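Local coordinates for alpha-glucosidase (PDB 5XFM), which probably hydrolyses terminal beta-L-arabinopyranosyl and alpha-galactosyl linkages as a bifunctional glycoside hydrolase family 97 enzyme of Bacteroides thetaiotaomicron, at residues 339-344 with 360-365; 312-317 with 345-350. The protein carries 1 engineered substitution. All blocks are in the same frame, centred on the assembly; numbering follows the deposited sequence.

Interaction 1: 339-344 with 360-365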
ATOM      1  N   ILE A 339      12.692   5.009 -29.103  1.00 27.24           N
ATOM      2  CA  ILE A 339      11.533   5.031 -29.997  1.00 26.14           C
ATOM      3  C   ILE A 339      11.196   6.462 -30.423  1.00 32.67           C
ATOM      4  O   ILE A 339      10.971   6.735 -31.606  1.00 32.06           O
ATOM      5  CB  ILE A 339      10.294   4.384 -29.342  1.00 28.81           C
ATOM      6  CG1 ILE A 339      10.559   2.903 -29.050  1.00 26.91           C
ATOM      7  CG2 ILE A 339       9.076   4.524 -30.244  1.00 26.42           C
ATOM      8  CD1 ILE A 339       9.555   2.257 -28.109  1.00 23.08           C
ATOM      9  N   GLY A 340      11.150   7.364 -29.449  1.00 29.68           N
ATOM     10  CA  GLY A 340      10.951   8.775 -29.716  1.00 23.75           C
ATOM     11  C   GLY A 340       9.515   9.234 -29.605  1.00 25.22           C
ATOM     12  O   GLY A 340       8.585   8.448 -29.783  1.00 29.41           O
ATOM     13  N   HIS A 341       9.345  10.524 -29.327  1.00 28.26           N
ATOM     14  CA  HIS A 341       8.029  11.137 -29.166  1.00 29.04           C
ATOM     15  C   HIS A 341       7.235  11.065 -30.462  1.00 30.99           C
ATOM     16  O   HIS A 341       6.010  10.921 -30.440  1.00 30.76           O
ATOM     17  CB  HIS A 341       8.152  12.601 -28.723  1.00 23.03           C
ATOM     18  CG  HIS A 341       8.430  12.780 -27.259  1.00 23.70           C
ATOM     19  ND1 HIS A 341       9.644  12.469 -26.691  1.00 25.88           N
ATOM     20  CD2 HIS A 341       7.653  13.256 -26.257  1.00 26.13           C
ATOM     21  CE1 HIS A 341       9.603  12.736 -25.396  1.00 26.89           C
ATOM     22  NE2 HIS A 341       8.407  13.215 -25.108  1.00 26.44           N
ATOM     23  N   GLN A 342       7.937  11.177 -31.588  1.00 31.15           N
ATOM     24  CA  GLN A 342       7.290  11.268 -32.897  1.00 32.85           C
ATOM     25  C   GLN A 342       6.610   9.970 -33.315  1.00 30.12           C
ATOM     26  O   GLN A 342       5.460   9.976 -33.741  1.00 36.70           O
ATOM     27  CB  GLN A 342       8.322  11.635 -33.959  1.00 38.21           C
ATOM     28  CG  GLN A 342       8.873  13.034 -33.853  1.00 47.81           C
ATOM     29  CD  GLN A 342      10.378  13.043 -34.000  1.00 69.13           C
ATOM     30  OE1 GLN A 342      11.034  12.008 -33.845  1.00 67.40           O
ATOM     31  NE2 GLN A 342      10.939  14.214 -34.277  1.00 66.03           N
ATOM     32  N   ARG A 343       7.315   8.852 -33.170  1.00 33.00           N
ATOM     33  CA  ARG A 343       6.762   7.553 -33.554  1.00 34.62           C
ATOM     34  C   ARG A 343       5.772   7.042 -32.523  1.00 32.93           C
ATOM     35  O   ARG A 343       4.955   6.150 -32.808  1.00 35.01           O
ATOM     36  CB  ARG A 343       7.860   6.510 -33.770  1.00 34.85           C
ATOM     37  CG  ARG A 343       8.838   6.846 -34.873  1.00 35.10           C
ATOM     38  CD  ARG A 343       9.502   5.577 -35.356  1.00 35.34           C
ATOM     39  NE  ARG A 343       8.496   4.721 -35.984  1.00 37.38           N
ATOM     40  CZ  ARG A 343       8.670   3.438 -36.288  1.00 40.16           C
ATOM     41  NH1 ARG A 343       9.811   2.825 -35.994  1.00 34.88           N
ATOM     42  NH2 ARG A 343       7.687   2.758 -36.866  1.00 36.14           N
ATOM     43  N   MET A 344       5.867   7.593 -31.315  1.00 34.35           N
ATOM     44  CA  MET A 344       4.923   7.266 -30.253  1.00 31.06           C
ATOM     45  C   MET A 344       3.490   7.527 -30.693  1.00 27.45           C
ATOM     46  O   MET A 344       2.594   6.798 -30.308  1.00 29.49           O
ATOM     47  CB  MET A 344       5.228   8.061 -28.986  1.00 26.94           C
ATOM     48  CG  MET A 344       4.391   7.643 -27.787  1.00 25.55           C
ATOM     49  SD  MET A 344       4.480   5.858 -27.486  1.00 27.58           S
ATOM     50  CE  MET A 344       6.223   5.649 -27.123  1.00 26.78           C
ATOM     51  N   LEU A 360       2.607   5.524 -20.315  1.00 18.74           N
ATOM     52  CA  LEU A 360       4.012   5.794 -20.593  1.00 19.43           C
ATOM     53  C   LEU A 360       4.822   6.035 -19.319  1.00 23.64           C
ATOM     54  O   LEU A 360       4.344   6.679 -18.371  1.00 16.77           O
ATOM     55  CB  LEU A 360       4.154   6.987 -21.540  1.00 18.49           C
ATOM     56  CG  LEU A 360       3.538   6.795 -22.926  1.00 22.23           C
ATOM     57  CD1 LEU A 360       3.846   7.985 -23.824  1.00 17.52           C
ATOM     58  CD2 LEU A 360       4.044   5.502 -23.551  1.00 21.87           C
ATOM     59  N   TRP A 361       6.039   5.484 -19.315  1.00 20.61           N
ATOM     60  CA  TRP A 361       7.002   5.605 -18.220  1.00 20.25           C
ATOM     61  C   TRP A 361       7.712   6.954 -18.225  1.00 22.95           C
ATOM     62  O   TRP A 361       8.180   7.423 -19.267  1.00 16.41           O
ATOM     63  CB  TRP A 361       8.050   4.483 -18.307  1.00 18.42           C
ATOM     64  CG  TRP A 361       8.965   4.358 -17.106  1.00 18.99           C
ATOM     65  CD1 TRP A 361       8.813   3.501 -16.047  1.00 21.79           C
ATOM     66  CD2 TRP A 361      10.185   5.079 -16.858  1.00 17.42           C
ATOM     67  NE1 TRP A 361       9.850   3.656 -15.154  1.00 15.10           N
ATOM     68  CE2 TRP A 361      10.704   4.617 -15.628  1.00 18.84           C
ATOM     69  CE3 TRP A 361      10.881   6.073 -17.550  1.00 15.06           C
ATOM     70  CZ2 TRP A 361      11.886   5.114 -15.083  1.00 18.90           C
ATOM     71  CZ3 TRP A 361      12.049   6.568 -17.004  1.00 17.81           C
ATOM     72  CH2 TRP A 361      12.540   6.089 -15.782  1.00 20.88           C
ATOM     73  N   TYR A 362       7.769   7.585 -17.058  1.00 20.59           N
ATOM     74  CA  TYR A 362       8.579   8.784 -16.861  1.00 19.37           C
ATOM     75  C   TYR A 362       9.398   8.668 -15.590  1.00 18.85           C
ATOM     76  O   TYR A 362       8.952   8.056 -14.622  1.00 18.24           O
ATOM     77  CB  TYR A 362       7.694  10.037 -16.795  1.00 22.28           C
ATOM     78  CG  TYR A 362       7.199  10.529 -18.136  1.00 22.23           C
ATOM     79  CD1 TYR A 362       6.119   9.924 -18.765  1.00 19.66           C
ATOM     80  CD2 TYR A 362       7.810  11.609 -18.770  1.00 20.81           C
ATOM     81  CE1 TYR A 362       5.666  10.374 -19.995  1.00 20.82           C
ATOM     82  CE2 TYR A 362       7.364  12.064 -19.999  1.00 19.04           C
ATOM     83  CZ  TYR A 362       6.293  11.441 -20.605  1.00 19.33           C
ATOM     84  OH  TYR A 362       5.846  11.888 -21.824  1.00 24.07           O
ATOM     85  N   SER A 363      10.586   9.266 -15.573  1.00 22.18           N
ATOM     86  CA  SER A 363      11.280   9.456 -14.306  1.00 17.12           C
ATOM     87  C   SER A 363      10.778  10.747 -13.677  1.00 21.06           C
ATOM     88  O   SER A 363      10.622  11.762 -14.362  1.00 22.50           O
ATOM     89  CB  SER A 363      12.800   9.502 -14.476  1.00 21.04           C
ATOM     90  OG  SER A 363      13.448   9.533 -13.205  1.00 15.54           O
ATOM     91  N   SER A 364      10.505  10.704 -12.379  1.00 14.28           N
ATOM     92  CA  SER A 364      10.202  11.922 -11.643  1.00 16.01           C
ATOM     93  C   SER A 364      11.461  12.757 -11.562  1.00 14.20           C
ATOM     94  O   SER A 364      11.414  13.966 -11.346  1.00 11.87           O
ATOM     95  CB  SER A 364       9.708  11.605 -10.237  1.00 13.84           C
ATOM     96  OG  SER A 364      10.796  11.225  -9.418  1.00 14.67           O
ATOM     97  N   SER A 365      12.589  12.083 -11.750  1.00 15.93           N
ATOM     98  CA  SER A 365      13.890  12.617 -11.375  1.00 16.13           C
ATOM     99  C   SER A 365      14.417  13.701 -12.297  1.00 23.34           C
ATOM    100  O   SER A 365      14.464  13.563 -13.525  1.00 16.38           O
ATOM    101  CB  SER A 365      14.912  11.483 -11.259  1.00 15.21           C
ATOM    102  OG  SER A 365      15.189  10.903 -12.518  1.00 24.41           O
TER
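In the TIM barrel of this glycosidase, helix 341-353 packs on strand 357-363, Met-344 meeting Leu-360 at the middle of the strand. The two side chains lie alongside one another, pointing opposite ways: Met-344 SD lies 4.0 Å from Leu-360 CD2, and Met-344 CG stands 4.0 Å from Leu-360 CD1, so both methyl branches of the leucine are used. With CG anti to the backbone N (chi1 -173°) and further bends at chi2 and chi3, the methionine folds into a compact hook whose CE also turns to Leu-360 CD2, at 4.2 Å. A flexible thioether suits this buried space between helix and sheet, where Trp-335 also touches both residues. The strand follows the helix and lies next to strand 328-331 in the parallel sheet, so the three elements make a beta-alpha-beta unit. Gly-340 has a positive phi of 95°, at which a CB would press on the carbonyl O of Ile-339; its own O accepts a backbone bond from Met-344 N (3.2 Å). Farther along the strand, Tyr-362 OH approaches the His-341 ring obliquely, 4.4 Å from His-341 NE2, which is too far for a hydrogen bond; that nitrogen instead bonds to Glu-388 of helix 382-395.

Interaction 2: 312-317 with 345-350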
ATOM      1  N   ASP A 312       8.820  -2.378 -32.650  1.00 20.26           N
ATOM      2  CA  ASP A 312       8.228  -3.648 -33.070  1.00 26.01           C
ATOM      3  C   ASP A 312       7.794  -4.534 -31.904  1.00 22.97           C
ATOM      4  O   ASP A 312       6.741  -5.170 -31.958  1.00 26.24           O
ATOM      5  CB  ASP A 312       9.220  -4.422 -33.953  1.00 22.97           C
ATOM      6  CG  ASP A 312       9.443  -3.763 -35.305  1.00 24.82           C
ATOM      7  OD1 ASP A 312       8.620  -2.909 -35.708  1.00 28.91           O
ATOM      8  OD2 ASP A 312      10.443  -4.102 -35.969  1.00 32.91           O
ATOM      9  N   ASP A 313       8.596  -4.567 -30.846  1.00 23.59           N
ATOM     10  CA  ASP A 313       8.235  -5.328 -29.654  1.00 25.10           C
ATOM     11  C   ASP A 313       7.024  -4.718 -28.969  1.00 19.30           C
ATOM     12  O   ASP A 313       6.170  -5.430 -28.436  1.00 28.12           O
ATOM     13  CB  ASP A 313       9.411  -5.391 -28.682  1.00 23.77           C
ATOM     14  CG  ASP A 313      10.511  -6.324 -29.160  1.00 21.26           C
ATOM     15  OD1 ASP A 313      10.198  -7.308 -29.860  1.00 23.48           O
ATOM     16  OD2 ASP A 313      11.690  -6.064 -28.844  1.00 23.05           O
ATOM     17  N   GLN A 314       6.935  -3.394 -29.001  1.00 23.24           N
ATOM     18  CA  GLN A 314       5.777  -2.719 -28.427  1.00 20.69           C
ATOM     19  C   GLN A 314       4.549  -3.004 -29.278  1.00 18.98           C
ATOM     20  O   GLN A 314       3.453  -3.121 -28.753  1.00 22.36           O
ATOM     21  CB  GLN A 314       6.026  -1.217 -28.313  1.00 22.69           C
ATOM     22  CG  GLN A 314       7.105  -0.836 -27.289  1.00 24.95           C
ATOM     23  CD  GLN A 314       6.979  -1.586 -25.977  1.00 20.96           C
ATOM     24  OE1 GLN A 314       5.928  -1.565 -25.342  1.00 26.57           O
ATOM     25  NE2 GLN A 314       8.064  -2.225 -25.546  1.00 19.24           N
ATOM     26  N   VAL A 315       4.738  -3.141 -30.587  1.00 18.35           N
ATOM     27  CA  VAL A 315       3.654  -3.578 -31.461  1.00 19.65           C
ATOM     28  C   VAL A 315       3.199  -4.969 -31.031  1.00 20.77           C
ATOM     29  O   VAL A 315       2.004  -5.252 -30.938  1.00 24.85           O
ATOM     30  CB  VAL A 315       4.067  -3.604 -32.949  1.00 27.42           C
ATOM     31  CG1 VAL A 315       3.036  -4.373 -33.783  1.00 23.04           C
ATOM     32  CG2 VAL A 315       4.234  -2.191 -33.484  1.00 25.92           C
ATOM     33  N   ARG A 316       4.170  -5.830 -30.764  1.00 21.07           N
ATOM     34  CA  ARG A 316       3.895  -7.182 -30.293  1.00 23.85           C
ATOM     35  C   ARG A 316       3.054  -7.189 -29.019  1.00 26.67           C
ATOM     36  O   ARG A 316       2.074  -7.928 -28.926  1.00 30.28           O
ATOM     37  CB  ARG A 316       5.214  -7.929 -30.062  1.00 28.02           C
ATOM     38  CG  ARG A 316       5.749  -8.599 -31.312  1.00 26.52           C
ATOM     39  CD  ARG A 316       7.091  -9.263 -31.079  1.00 31.71           C
ATOM     40  NE  ARG A 316       7.614  -9.827 -32.319  1.00 36.42           N
ATOM     41  CZ  ARG A 316       8.612  -9.290 -33.015  1.00 38.96           C
ATOM     42  NH1 ARG A 316       9.197  -8.177 -32.585  1.00 30.98           N
ATOM     43  NH2 ARG A 316       9.024  -9.862 -34.140  1.00 43.49           N
ATOM     44  N   TYR A 317       3.423  -6.365 -28.041  1.00 19.50           N
ATOM     45  CA  TYR A 317       2.698  -6.354 -26.770  1.00 23.85           C
ATOM     46  C   TYR A 317       1.350  -5.641 -26.855  1.00 25.06           C
ATOM     47  O   TYR A 317       0.428  -5.946 -26.097  1.00 23.37           O
ATOM     48  CB  TYR A 317       3.571  -5.739 -25.674  1.00 24.16           C
ATOM     49  CG  TYR A 317       4.325  -6.801 -24.913  1.00 21.31           C
ATOM     50  CD1 TYR A 317       5.434  -7.414 -25.477  1.00 22.45           C
ATOM     51  CD2 TYR A 317       3.930  -7.197 -23.641  1.00 19.61           C
ATOM     52  CE1 TYR A 317       6.132  -8.391 -24.805  1.00 22.50           C
ATOM     53  CE2 TYR A 317       4.627  -8.181 -22.957  1.00 18.95           C
ATOM     54  CZ  TYR A 317       5.730  -8.771 -23.547  1.00 21.81           C
ATOM     55  OH  TYR A 317       6.444  -9.747 -22.895  1.00 21.84           O
ATOM     56  N   LYS A 345       3.287   8.547 -31.520  1.00 29.91           N
ATOM     57  CA  LYS A 345       1.956   8.888 -32.024  1.00 29.46           C
ATOM     58  C   LYS A 345       1.375   7.794 -32.915  1.00 28.51           C
ATOM     59  O   LYS A 345       0.185   7.465 -32.836  1.00 28.93           O
ATOM     60  CB  LYS A 345       2.017  10.209 -32.789  1.00 31.26           C
ATOM     61  CG  LYS A 345       0.827  10.482 -33.691  1.00 39.01           C
ATOM     62  CD  LYS A 345       0.887  11.896 -34.250  1.00 42.72           C
ATOM     63  CE  LYS A 345      -0.033  12.057 -35.449  1.00 48.99           C
ATOM     64  NZ  LYS A 345       0.493  11.294 -36.618  1.00 52.25           N
ATOM     65  N   SER A 346       2.221   7.222 -33.762  1.00 30.12           N
ATOM     66  CA  SER A 346       1.777   6.153 -34.643  1.00 29.69           C
ATOM     67  C   SER A 346       1.580   4.872 -33.844  1.00 27.86           C
ATOM     68  O   SER A 346       0.712   4.062 -34.160  1.00 26.73           O
ATOM     69  CB  SER A 346       2.771   5.941 -35.789  1.00 30.96           C
ATOM     70  OG  SER A 346       4.006   5.432 -35.320  1.00 37.77           O
ATOM     71  N   LEU A 347       2.372   4.708 -32.789  1.00 30.54           N
ATOM     72  CA  LEU A 347       2.195   3.570 -31.890  1.00 33.57           C
ATOM     73  C   LEU A 347       0.852   3.684 -31.156  1.00 26.44           C
ATOM     74  O   LEU A 347       0.121   2.699 -31.014  1.00 24.39           O
ATOM     75  CB  LEU A 347       3.360   3.481 -30.899  1.00 34.31           C
ATOM     76  CG  LEU A 347       3.908   2.104 -30.502  1.00 34.95           C
ATOM     77  CD1 LEU A 347       3.967   1.131 -31.679  1.00 20.81           C
ATOM     78  CD2 LEU A 347       5.288   2.255 -29.876  1.00 35.75           C
ATOM     79  N   VAL A 348       0.527   4.892 -30.708  1.00 27.72           N
ATOM     80  CA  VAL A 348      -0.748   5.161 -30.037  1.00 22.15           C
ATOM     81  C   VAL A 348      -1.917   4.914 -30.985  1.00 25.87           C
ATOM     82  O   VAL A 348      -2.920   4.306 -30.606  1.00 23.99           O
ATOM     83  CB  VAL A 348      -0.816   6.610 -29.489  1.00 20.62           C
ATOM     84  CG1 VAL A 348      -2.224   6.961 -29.045  1.00 24.14           C
ATOM     85  CG2 VAL A 348       0.175   6.809 -28.340  1.00 24.20           C
ATOM     86  N   GLU A 349      -1.791   5.404 -32.213  1.00 25.26           N
ATOM     87  CA  GLU A 349      -2.812   5.195 -33.238  1.00 26.66           C
ATOM     88  C   GLU A 349      -3.033   3.699 -33.494  1.00 22.68           C
ATOM     89  O   GLU A 349      -4.171   3.216 -33.562  1.00 25.61           O
ATOM     90  CB  GLU A 349      -2.410   5.917 -34.515  1.00 23.69           C
ATOM     91  CG  GLU A 349      -2.644   7.409 -34.431  1.00 33.20           C
ATOM     92  CD  GLU A 349      -2.007   8.164 -35.576  1.00 43.22           C
ATOM     93  OE1 GLU A 349      -0.991   7.677 -36.123  1.00 35.25           O
ATOM     94  OE2 GLU A 349      -2.510   9.259 -35.909  1.00 44.54           O
ATOM     95  N   TYR A 350      -1.928   2.973 -33.629  1.00 27.03           N
ATOM     96  CA  TYR A 350      -1.971   1.536 -33.859  1.00 26.17           C
ATOM     97  C   TYR A 350      -2.684   0.834 -32.703  1.00 28.14           C
ATOM     98  O   TYR A 350      -3.559  -0.004 -32.922  1.00 29.73           O
ATOM     99  CB  TYR A 350      -0.554   0.978 -34.020  1.00 26.98           C
ATOM    100  CG  TYR A 350      -0.508  -0.516 -34.259  1.00 32.29           C
ATOM    101  CD1 TYR A 350      -0.723  -1.042 -35.529  1.00 33.63           C
ATOM    102  CD2 TYR A 350      -0.278  -1.399 -33.213  1.00 22.39           C
ATOM    103  CE1 TYR A 350      -0.689  -2.409 -35.754  1.00 35.29           C
ATOM    104  CE2 TYR A 350      -0.250  -2.765 -33.425  1.00 29.59           C
ATOM    105  CZ  TYR A 350      -0.453  -3.265 -34.698  1.00 34.79           C
ATOM    106  OH  TYR A 350      -0.423  -4.624 -34.914  1.00 32.05           O
TER
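Gln-314 NE2 is held by two groups, the carbonyl O of Ser-308 and the hydroxyl of Ser-300, which draw the amide away from helix 341-353. The polar end therefore leaves the helix-helix contact, and only the start of the side chain takes part: Gln-314 CB lies 3.9 Å from Leu-347 CD2. A glutamine serves well here because its aliphatic base can face a leucine while its amide nitrogen donates to Ser-308 O and Ser-300 OG. Leu-347 also sends its other branch to the next residue, with CD1 3.8 Å from Val-315 CG2. These two side chains cross obliquely where the backbones come nearest, Val-315 CA being 7.3 Å from Leu-347 CA. The valine forks to serve two partners: CG1, anti to the backbone N (chi1 166°), is directed to Tyr-350, which it meets obliquely, 3.7 Å from CE2 and 3.6 Å from OH. Tyrosine fits this partly exposed place because it brings ring carbons against the valine, the two side chains crossing at about a right angle, and bonds through its hydroxyl to Asp-319 on helix 311-324. Were Tyr-350 replaced by an alanine, Val-315 CG1 would probably lose its ring neighbour and Asp-319 its bond to helix 341-353. The axes of the two segments approach to 10.7 Å and run only 19° from parallel, with Leu-347 also resting on Ile-331 of strand 328-331. Such side-by-side alignment is that of neighbouring helices in the outer layer of a TIM barrel.

How the interactions relate
Both contacts fall within the glycoside hydrolase 97 barrel domain, their centres 13 Å apart, and both use helix 341-353: interaction 1 takes its N-terminal part, interaction 2 the turns that follow. One joins the helix inward to strand 357-363 of the parallel sheet, the other joins it laterally to helix 311-324. Their segments alternate along the chain in the order 312-317, 339-344, 345-350, 360-365, as expected where strands and helices follow one another round a barrel. The two contacts meet directly at Ile-339 CD1, packed 4.0 Å from Gln-314 CG. Helix 341-353 is thus fixed both to the strand wall and to helix 311-324.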